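Local structure of ATP-dependent DNA helicase (Mycobacterium smegmatis, 5V9X) at residues A27-A35 / P48-S57; I59-P70 / Q221-P232. The protein probably uses the energy of ATP hydrolysis to move 3'-to-5' along single-stranded DNA and unwind RNA:DNA duplexes. All blocks are in the same frame, centred on the assembly; numbering follows the deposited sequence.

Helix 50-60 is shared by the two contacts: contact 1 (27-35 with 48-57) sets an irregular N-terminal loop against its first turns, and contact 2 (59-70 with 221-232) starts at its last turn and follows the chain into strand 64-68. Contact 1 lies farther out, about 33 Å from the chain centre to its own centre against about 20 Å for contact 2, and joins its segments by apolar and aromatic side chains, while the amide of Gln52 binds the adenine of AMP-PNP. Contact 2 is mainly backbone pairing inside the parallel sheet, with a larger share of buried residues. Between them, Ala51 packs on Ala69 and Ala55 on Val67.

Contact 1 of 2, residues A27-A35 / P48-S57; sequences ADPLGRFSA and PTPAQADAWS. With ANP (phosphoaminophosphonic acid-adenylate ester), chain C.
Gln52 OE1 accepts two bonds, from Thr49 N (2.9 Å, 165° at the hydrogen) and from ANP N6 (3.1 Å), while Gln52 NE2 gives a hydrogen to ANP N7 at 3.0 Å. The amide thus reads the N6/N7 edge of the adenine, its position fixed by Thr49 N and, on the NE2 side, by Gly74 O. Thr49 is also the N-cap of helix 50-60: its OG1 accepts a weak bond from Gln52 N, completing a capping box. This fits the Q motif of DEAD-box-type helicases, in which a glutamine selects adenine. One turn on, Trp56 receives the loop 27-35. With its CG beside the backbone N (chi1 -67°), its indole turns one face to Phe33, whose CZ points in edge-first, 3.6 Å from Trp56 CG, in a T-shaped stack with planes at 81°. Pro29 CB lies at the indole edge, 3.9 Å from Trp56 CE3, and also meets Ala53 CB at 3.7 Å. Leu30 splits its branches: CD2 reaches Trp56 CZ3 (3.7 Å), and CD1 leans on the Pro48 ring. Trp56 NE1 bonds Leu77 O. At the outer side the extended Arg32 lays one guanidinium face over Ser57 CB, and its NH1 makes a weak bond to Pro29 O.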
loop_
_atom_site.group_PDB
_atom_site.type_symbol
_atom_site.label_atom_id
_atom_site.label_comp_id
_atom_site.label_asym_id
_atom_site.label_seq_id
_atom_site.Cartn_x
_atom_site.Cartn_y
_atom_site.Cartn_z
ATOM N N ALA A 27 -23.197 9.754 32.338
ATOM C CA ALA A 27 -22.311 9.266 31.288
ATOM C C ALA A 27 -22.743 7.886 30.801
ATOM O O ALA A 27 -22.249 6.866 31.284
ATOM C CB ALA A 27 -20.873 9.228 31.785
ATOM N N ASP A 28 -23.664 7.864 29.843
ATOM C CA ASP A 28 -24.198 6.620 29.289
ATOM C C ASP A 28 -24.052 6.647 27.773
ATOM O O ASP A 28 -24.812 7.368 27.094
ATOM C CB ASP A 28 -25.655 6.424 29.696
ATOM C CG ASP A 28 -26.199 5.061 29.301
ATOM O OD1 ASP A 28 -25.433 4.234 28.761
ATOM O OD2 ASP A 28 -27.401 4.816 29.535
ATOM N N PRO A 29 -23.107 5.894 27.204
ATOM C CA PRO A 29 -22.954 5.911 25.742
ATOM C C PRO A 29 -24.111 5.254 25.011
ATOM O O PRO A 29 -24.388 5.614 23.861
ATOM C CB PRO A 29 -21.640 5.148 25.513
ATOM C CG PRO A 29 -20.979 5.060 26.862
ATOM C CD PRO A 29 -22.092 5.054 27.857
ATOM N N LEU A 30 -24.789 4.298 25.637
ATOM C CA LEU A 30 -25.883 3.579 25.003
ATOM C C LEU A 30 -27.236 4.242 25.218
ATOM O O LEU A 30 -28.233 3.773 24.660
ATOM C CB LEU A 30 -25.921 2.135 25.516
ATOM C CG LEU A 30 -24.699 1.282 25.169
ATOM C CD1 LEU A 30 -24.622 0.064 26.070
ATOM C CD2 LEU A 30 -24.736 0.866 23.705
ATOM N N GLY A 31 -27.297 5.318 26.008
ATOM C CA GLY A 31 -28.554 6.007 26.245
ATOM C C GLY A 31 -29.176 6.605 25.001
ATOM O O GLY A 31 -30.399 6.773 24.951
ATOM N N ARG A 32 -28.362 6.922 23.992
ATOM C CA ARG A 32 -28.896 7.478 22.754
ATOM C C ARG A 32 -29.729 6.452 21.996
ATOM O O ARG A 32 -30.766 6.792 21.416
ATOM C CB ARG A 32 -27.747 7.980 21.880
ATOM C CG ARG A 32 -26.751 8.852 22.622
ATOM C CD ARG A 32 -25.484 9.094 21.818
ATOM N NE ARG A 32 -24.629 10.086 22.468
ATOM C CZ ARG A 32 -23.556 9.794 23.196
ATOM N NH1 ARG A 32 -23.186 8.532 23.367
ATOM N NH2 ARG A 32 -22.848 10.768 23.752
ATOM N N PHE A 33 -29.292 5.195 21.992
ATOM C CA PHE A 33 -29.920 4.164 21.183
ATOM C C PHE A 33 -31.287 3.782 21.752
ATOM O O PHE A 33 -31.672 4.178 22.856
ATOM C CB PHE A 33 -29.025 2.927 21.108
ATOM C CG PHE A 33 -27.647 3.203 20.567
ATOM C CD1 PHE A 33 -26.667 3.757 21.374
ATOM C CD2 PHE A 33 -27.328 2.887 19.256
ATOM C CE1 PHE A 33 -25.401 4.008 20.881
ATOM C CE2 PHE A 33 -26.061 3.134 18.758
ATOM C CZ PHE A 33 -25.097 3.694 19.573
ATOM N N SER A 34 -32.022 2.992 20.971
ATOM C CA SER A 34 -33.295 2.464 21.427
ATOM C C SER A 34 -33.072 1.471 22.567
ATOM O O SER A 34 -31.944 1.074 22.875
ATOM C CB SER A 34 -34.040 1.796 20.272
ATOM O OG SER A 34 -33.308 0.695 19.758
ATOM N N ALA A 35 -34.173 1.069 23.206
ATOM C CA ALA A 35 -34.065 0.132 24.319
ATOM C C ALA A 35 -33.569 -1.232 23.851
ATOM O O ALA A 35 -32.807 -1.898 24.562
ATOM C CB ALA A 35 -35.411 0.002 25.031
ATOM N N PRO A 48 -18.936 -0.665 26.479
ATOM C CA PRO A 48 -18.344 -0.065 25.279
ATOM C C PRO A 48 -16.904 0.354 25.530
ATOM O O PRO A 48 -16.502 0.631 26.663
ATOM C CB PRO A 48 -19.238 1.152 25.011
ATOM C CG PRO A 48 -20.536 0.822 25.661
ATOM C CD PRO A 48 -20.204 -0.016 26.859
ATOM N N THR A 49 -16.121 0.385 24.462
ATOM C CA THR A 49 -14.778 0.934 24.564
ATOM C C THR A 49 -14.820 2.443 24.379
ATOM O O THR A 49 -15.777 2.982 23.816
ATOM C CB THR A 49 -13.864 0.300 23.515
ATOM O OG1 THR A 49 -14.312 0.658 22.200
ATOM C CG2 THR A 49 -13.860 -1.216 23.654
ATOM N N PRO A 50 -13.802 3.161 24.872
ATOM C CA PRO A 50 -13.764 4.617 24.653
ATOM C C PRO A 50 -13.990 5.032 23.208
ATOM O O PRO A 50 -14.766 5.961 22.949
ATOM C CB PRO A 50 -12.361 4.990 25.145
ATOM C CG PRO A 50 -12.083 4.004 26.218
ATOM C CD PRO A 50 -12.734 2.715 25.784
ATOM N N ALA A 51 -13.342 4.357 22.253
ATOM C CA ALA A 51 -13.523 4.708 20.849
ATOM C C ALA A 51 -14.974 4.552 20.412
ATOM O O ALA A 51 -15.450 5.319 19.569
ATOM C CB ALA A 51 -12.607 3.858 19.970
ATOM N N GLN A 52 -15.692 3.578 20.972
ATOM C CA GLN A 52 -17.106 3.423 20.646
ATOM C C GLN A 52 -17.937 4.552 21.247
ATOM O O GLN A 52 -18.774 5.152 20.561
ATOM C CB GLN A 52 -17.613 2.065 21.134
ATOM C CG GLN A 52 -17.164 0.899 20.276
ATOM C CD GLN A 52 -17.453 -0.440 20.920
ATOM O OE1 GLN A 52 -17.529 -0.547 22.144
ATOM N NE2 GLN A 52 -17.618 -1.470 20.099
ATOM N N ALA A 53 -17.721 4.853 22.530
ATOM C CA ALA A 53 -18.507 5.885 23.199
ATOM C C ALA A 53 -18.343 7.234 22.511
ATOM O O ALA A 53 -19.327 7.940 22.258
ATOM C CB ALA A 53 -18.105 5.974 24.671
ATOM N N ASP A 54 -17.101 7.606 22.193
ATOM C CA ASP A 54 -16.856 8.866 21.498
ATOM C C ASP A 54 -17.456 8.846 20.097
ATOM O O ASP A 54 -18.104 9.809 19.673
ATOM C CB ASP A 54 -15.355 9.146 21.429
ATOM C CG ASP A 54 -14.695 9.160 22.791
ATOM O OD1 ASP A 54 -15.417 9.125 23.809
ATOM O OD2 ASP A 54 -13.448 9.201 22.840
ATOM N N ALA A 55 -17.243 7.750 19.360
ATOM C CA ALA A 55 -17.716 7.684 17.981
ATOM C C ALA A 55 -19.236 7.724 17.911
ATOM O O ALA A 55 -19.804 8.388 17.038
ATOM C CB ALA A 55 -17.185 6.426 17.294
ATOM N N TRP A 56 -19.913 7.021 18.822
ATOM C CA TRP A 56 -21.373 7.059 18.838
ATOM C C TRP A 56 -21.883 8.473 19.080
ATOM O O TRP A 56 -22.884 8.889 18.487
ATOM C CB TRP A 56 -21.917 6.109 19.902
ATOM C CG TRP A 56 -21.658 4.665 19.613
ATOM C CD1 TRP A 56 -21.462 4.091 18.390
ATOM C CD2 TRP A 56 -21.556 3.608 20.573
ATOM N NE1 TRP A 56 -21.250 2.740 18.530
ATOM C CE2 TRP A 56 -21.301 2.419 19.861
ATOM C CE3 TRP A 56 -21.658 3.552 21.967
ATOM C CZ2 TRP A 56 -21.147 1.189 20.496
ATOM C CZ3 TRP A 56 -21.505 2.334 22.593
ATOM C CH2 TRP A 56 -21.252 1.167 21.860
ATOM N N SER A 57 -21.200 9.231 19.942
ATOM C CA SER A 57 -21.621 10.601 20.215
ATOM C C SER A 57 -21.509 11.468 18.967
ATOM O O SER A 57 -22.453 12.175 18.598
ATOM C CB SER A 57 -20.788 11.188 21.353
ATOM O OG SER A 57 -21.283 12.459 21.736
HETATM P PG ANP C . -9.179 -3.576 13.280
HETATM O O1G ANP C . -8.096 -4.568 13.002
HETATM O O2G ANP C . -10.099 -3.424 12.010
HETATM O O3G ANP C . -8.541 -2.173 13.642
HETATM P PB ANP C . -11.371 -3.105 14.902
HETATM O O1B ANP C . -12.200 -2.832 13.615
HETATM O O2B ANP C . -10.853 -1.822 15.454
HETATM N N3B ANP C . -10.102 -4.143 14.574
HETATM P PA ANP C . -13.297 -4.914 15.529
HETATM O O1A ANP C . -12.771 -5.810 14.469
HETATM O O2A ANP C . -14.574 -4.174 15.135
HETATM O O3A ANP C . -12.277 -3.781 15.965
HETATM O "O5'" ANP C . -13.529 -5.737 16.860
HETATM C "C5'" ANP C . -12.539 -6.574 17.546
HETATM C "C4'" ANP C . -13.245 -7.744 18.187
HETATM O "O4'" ANP C . -13.852 -7.343 19.444
HETATM C "C3'" ANP C . -14.396 -8.290 17.354
HETATM O "O3'" ANP C . -14.607 -9.654 17.685
HETATM C "C2'" ANP C . -15.579 -7.456 17.847
HETATM O "O2'" ANP C . -16.853 -7.928 17.379
HETATM C "C1'" ANP C . -15.269 -7.408 19.345
HETATM N N9 ANP C . -15.817 -6.265 20.081
HETATM C C8 ANP C . -16.398 -5.126 19.586
HETATM N N7 ANP C . -16.773 -4.271 20.508
HETATM C C5 ANP C . -16.428 -4.897 21.695
HETATM C C6 ANP C . -16.562 -4.514 23.042
HETATM N N6 ANP C . -17.103 -3.358 23.434
HETATM N N1 ANP C . -16.113 -5.374 23.988
HETATM C C2 ANP C . -15.568 -6.530 23.600
HETATM N N3 ANP C . -15.391 -6.998 22.361
HETATM C C4 ANP C . -15.841 -6.127 21.449
#

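Contact 2 of 2, residues I59-P70 / Q221-P232; sequences ISEGNNTLVIAP and QRIGLSATVRPP
Two parallel strands, 64-68 and 221-226, pair within the seven-stranded sheet of the first RecA-like domain. A ladder of backbone bonds joins them: Thr65 N to Arg222 O, Gly224 N to Thr65 O (2.8 Å), Val67 N to Gly224 O and Ser226 N to Val67 O. At the N-terminal end the extended Gln221 side chain, CG opposite the backbone N (chi1 -179°), reaches helix 50-60. Gln221 NE2 donates to Ile59 O (3.0 Å) in the carbonyl plane, on a lone pair, and to Asn63 O (2.7 Å) from above its plane; Thr65 OG1 reaches Asn63 O from the opposite face. Asn64 OD1 accepts from Arg222 N, which stands above the Asn64 amide plane; the Arg222 guanidinium salt-bridges Asp213 and Glu210. On one sheet face Ile223 CD1 meets Ile59 CD1 of helix 50-60 at 3.6 Å. On the other, the Ile68 and Val229 side chains cross at about a right angle, Ile68 CD1 3.6 Å from Val229 CG1. At the C-terminal ends, Ala69-Pro70 leads into the probable P-loop and Ser226-Ala227-Thr228 matches motif III (SAT). The strand ladder thus sets these probable motifs side by side near AMP-PNP, while the Gln221 amide ties the other end to helix 50-60.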
loop_
_atom_site.group_PDB
_atom_site.type_symbol
_atom_site.label_atom_id
_atom_site.label_comp_id
_atom_site.label_asym_id
_atom_site.label_seq_id
_atom_site.Cartn_x
_atom_site.Cartn_y
_atom_site.Cartn_z
ATOM N N ILE A 59 -21.176 10.476 15.758
ATOM C CA ILE A 59 -21.991 9.973 14.656
ATOM C C ILE A 59 -23.461 10.311 14.875
ATOM O O ILE A 59 -24.159 10.735 13.945
ATOM C CB ILE A 59 -21.778 8.457 14.479
ATOM C CG1 ILE A 59 -20.358 8.168 13.987
ATOM C CG2 ILE A 59 -22.797 7.880 13.509
ATOM C CD1 ILE A 59 -19.998 6.703 14.010
ATOM N N SER A 60 -23.954 10.139 16.105
ATOM C CA SER A 60 -25.363 10.405 16.379
ATOM C C SER A 60 -25.707 11.876 16.190
ATOM O O SER A 60 -26.856 12.207 15.876
ATOM C CB SER A 60 -25.719 9.960 17.798
ATOM O OG SER A 60 -24.952 10.663 18.760
ATOM N N GLU A 61 -24.736 12.768 16.373
ATOM C CA GLU A 61 -24.955 14.196 16.190
ATOM C C GLU A 61 -24.802 14.638 14.739
ATOM O O GLU A 61 -24.869 15.841 14.463
ATOM C CB GLU A 61 -24.010 14.990 17.096
ATOM C CG GLU A 61 -24.325 14.831 18.581
ATOM C CD GLU A 61 -23.347 15.565 19.480
ATOM O OE1 GLU A 61 -22.414 16.205 18.952
ATOM O OE2 GLU A 61 -23.513 15.500 20.717
ATOM N N GLY A 62 -24.595 13.701 13.812
ATOM C CA GLY A 62 -24.643 13.981 12.393
ATOM C C GLY A 62 -23.324 14.324 11.734
ATOM O O GLY A 62 -23.318 14.640 10.537
ATOM N N ASN A 63 -22.212 14.264 12.458
ATOM C CA ASN A 63 -20.928 14.696 11.927
ATOM C C ASN A 63 -20.225 13.568 11.183
ATOM O O ASN A 63 -20.330 12.395 11.549
ATOM C CB ASN A 63 -20.025 15.197 13.055
ATOM C CG ASN A 63 -20.681 16.270 13.896
ATOM O OD1 ASN A 63 -21.213 17.250 13.372
ATOM N ND2 ASN A 63 -20.657 16.085 15.212
ATOM N N ASN A 64 -19.510 13.937 10.121
ATOM C CA ASN A 64 -18.501 13.044 9.567
ATOM C C ASN A 64 -17.475 12.744 10.650
ATOM O O ASN A 64 -17.017 13.652 11.350
ATOM C CB ASN A 64 -17.826 13.680 8.349
ATOM C CG ASN A 64 -18.743 13.761 7.137
ATOM O OD1 ASN A 64 -19.941 13.483 7.223
ATOM N ND2 ASN A 64 -18.179 14.151 5.999
ATOM N N THR A 65 -17.127 11.469 10.804
ATOM C CA THR A 65 -16.307 11.034 11.927
ATOM C C THR A 65 -15.172 10.142 11.446
ATOM O O THR A 65 -15.397 9.208 10.672
ATOM C CB THR A 65 -17.156 10.286 12.959
ATOM O OG1 THR A 65 -18.282 11.095 13.326
ATOM C CG2 THR A 65 -16.333 9.972 14.202
ATOM N N LEU A 66 -13.960 10.431 11.910
ATOM C CA LEU A 66 -12.803 9.567 11.708
ATOM C C LEU A 66 -12.421 8.960 13.052
ATOM O O LEU A 66 -12.085 9.689 13.993
ATOM C CB LEU A 66 -11.626 10.340 11.113
ATOM C CG LEU A 66 -10.292 9.586 11.045
ATOM C CD1 LEU A 66 -10.344 8.457 10.023
ATOM C CD2 LEU A 66 -9.142 10.537 10.746
ATOM N N VAL A 67 -12.476 7.636 13.139
ATOM C CA VAL A 67 -12.184 6.915 14.371
ATOM C C VAL A 67 -10.762 6.376 14.286
ATOM O O VAL A 67 -10.426 5.620 13.367
ATOM C CB VAL A 67 -13.198 5.785 14.612
ATOM C CG1 VAL A 67 -12.965 5.141 15.969
ATOM C CG2 VAL A 67 -14.621 6.323 14.502
ATOM N N ILE A 68 -9.926 6.770 15.241
ATOM C CA ILE A 68 -8.521 6.378 15.285
ATOM C C ILE A 68 -8.317 5.637 16.599
ATOM O O ILE A 68 -8.262 6.254 17.671
ATOM C CB ILE A 68 -7.581 7.582 15.172
ATOM C CG1 ILE A 68 -7.914 8.400 13.922
ATOM C CG2 ILE A 68 -6.131 7.126 15.148
ATOM C CD1 ILE A 68 -7.197 9.728 13.862
ATOM N N ALA A 69 -8.201 4.315 16.526
ATOM C CA ALA A 69 -8.063 3.481 17.710
ATOM C C ALA A 69 -7.373 2.189 17.304
ATOM O O ALA A 69 -7.449 1.786 16.138
ATOM C CB ALA A 69 -9.430 3.193 18.350
ATOM N N PRO A 70 -6.693 1.511 18.245
ATOM C CA PRO A 70 -5.966 0.280 17.893
ATOM C C PRO A 70 -6.857 -0.846 17.386
ATOM O O PRO A 70 -8.080 -0.699 17.307
ATOM C CB PRO A 70 -5.281 -0.105 19.211
ATOM C CG PRO A 70 -6.046 0.605 20.276
ATOM C CD PRO A 70 -6.490 1.887 19.653
ATOM N N GLN A 221 -23.434 10.897 5.327
ATOM C CA GLN A 221 -22.469 10.995 6.410
ATOM C C GLN A 221 -21.328 10.014 6.168
ATOM O O GLN A 221 -21.563 8.848 5.836
ATOM C CB GLN A 221 -23.157 10.702 7.743
ATOM C CG GLN A 221 -22.268 10.800 8.965
ATOM C CD GLN A 221 -22.991 10.377 10.231
ATOM O OE1 GLN A 221 -23.774 9.427 10.225
ATOM N NE2 GLN A 221 -22.737 11.087 11.323
ATOM N N ARG A 222 -20.093 10.485 6.326
ATOM C CA ARG A 222 -18.906 9.689 6.035
ATOM C C ARG A 222 -18.183 9.333 7.327
ATOM O O ARG A 222 -17.879 10.214 8.138
ATOM C CB ARG A 222 -17.964 10.436 5.090
ATOM C CG ARG A 222 -18.573 10.727 3.733
ATOM C CD ARG A 222 -17.566 11.361 2.794
ATOM N NE ARG A 222 -18.184 11.773 1.540
ATOM C CZ ARG A 222 -17.523 12.308 0.520
ATOM N NH1 ARG A 222 -16.213 12.498 0.598
ATOM N NH2 ARG A 222 -18.176 12.653 -0.584
ATOM N N ILE A 223 -17.898 8.046 7.507
ATOM C CA ILE A 223 -17.226 7.536 8.697
ATOM C C ILE A 223 -15.988 6.766 8.261
ATOM O O ILE A 223 -16.071 5.884 7.399
ATOM C CB ILE A 223 -18.158 6.642 9.536
ATOM C CG1 ILE A 223 -19.402 7.426 9.963
ATOM C CG2 ILE A 223 -17.421 6.095 10.750
ATOM C CD1 ILE A 223 -20.538 6.553 10.449
ATOM N N GLY A 224 -14.845 7.101 8.852
ATOM C CA GLY A 224 -13.590 6.447 8.537
ATOM C C GLY A 224 -13.012 5.749 9.753
ATOM O O GLY A 224 -13.181 6.200 10.888
ATOM N N LEU A 225 -12.317 4.639 9.502
ATOM C CA LEU A 225 -11.754 3.801 10.550
ATOM C C LEU A 225 -10.328 3.419 10.185
ATOM O O LEU A 225 -10.047 3.083 9.033
ATOM C CB LEU A 225 -12.588 2.527 10.748
ATOM C CG LEU A 225 -14.103 2.702 10.828
ATOM C CD1 LEU A 225 -14.807 1.356 10.779
ATOM C CD2 LEU A 225 -14.473 3.458 12.087
ATOM N N SER A 226 -9.433 3.472 11.170
ATOM C CA SER A 226 -8.059 3.023 10.982
ATOM C C SER A 226 -7.322 3.069 12.310
ATOM O O SER A 226 -7.523 3.989 13.107
ATOM C CB SER A 226 -7.315 3.878 9.948
ATOM O OG SER A 226 -5.967 3.456 9.824
ATOM N N ALA A 227 -6.474 2.070 12.537
ATOM C CA ALA A 227 -5.582 2.050 13.685
ATOM C C ALA A 227 -4.277 2.792 13.433
ATOM O O ALA A 227 -3.500 2.988 14.374
ATOM C CB ALA A 227 -5.272 0.605 14.083
ATOM N N THR A 228 -4.017 3.204 12.190
ATOM C CA THR A 228 -2.736 3.787 11.785
ATOM C C THR A 228 -3.017 5.050 10.971
ATOM O O THR A 228 -3.036 5.020 9.739
ATOM C CB THR A 228 -1.911 2.768 10.996
ATOM O OG1 THR A 228 -2.702 2.244 9.922
ATOM C CG2 THR A 228 -1.480 1.621 11.899
ATOM N N VAL A 229 -3.227 6.163 11.669
ATOM C CA VAL A 229 -3.575 7.435 11.046
ATOM C C VAL A 229 -2.512 8.459 11.411
ATOM O O VAL A 229 -2.312 8.758 12.595
ATOM C CB VAL A 229 -4.965 7.928 11.478
ATOM C CG1 VAL A 229 -5.278 9.261 10.817
ATOM C CG2 VAL A 229 -6.024 6.900 11.136
ATOM N N ARG A 230 -1.848 9.005 10.399
ATOM C CA ARG A 230 -0.885 10.081 10.583
ATOM C C ARG A 230 -0.636 10.789 9.255
ATOM O O ARG A 230 -0.176 10.160 8.292
ATOM C CB ARG A 230 0.425 9.548 11.162
ATOM C CG ARG A 230 1.581 10.523 11.056
ATOM C CD ARG A 230 2.778 10.054 11.858
ATOM N NE ARG A 230 3.998 10.753 11.467
ATOM C CZ ARG A 230 5.109 10.779 12.196
ATOM N NH1 ARG A 230 5.154 10.152 13.364
ATOM N NH2 ARG A 230 6.173 11.440 11.761
ATOM N N PRO A 231 -0.936 12.093 9.154
ATOM C CA PRO A 231 -1.512 12.912 10.224
ATOM C C PRO A 231 -3.030 12.781 10.295
ATOM O O PRO A 231 -3.664 12.555 9.264
ATOM C CB PRO A 231 -1.106 14.344 9.835
ATOM C CG PRO A 231 -0.439 14.237 8.462
ATOM C CD PRO A 231 -0.738 12.876 7.927
ATOM N N PRO A 232 -3.600 12.910 11.497
ATOM C CA PRO A 232 -5.067 12.828 11.613
ATOM C C PRO A 232 -5.798 13.855 10.768
ATOM O O PRO A 232 -6.805 13.522 10.130
ATOM C CB PRO A 232 -5.307 13.048 13.112
ATOM C CG PRO A 232 -4.038 12.607 13.763
ATOM C CD PRO A 232 -2.943 12.991 12.812
#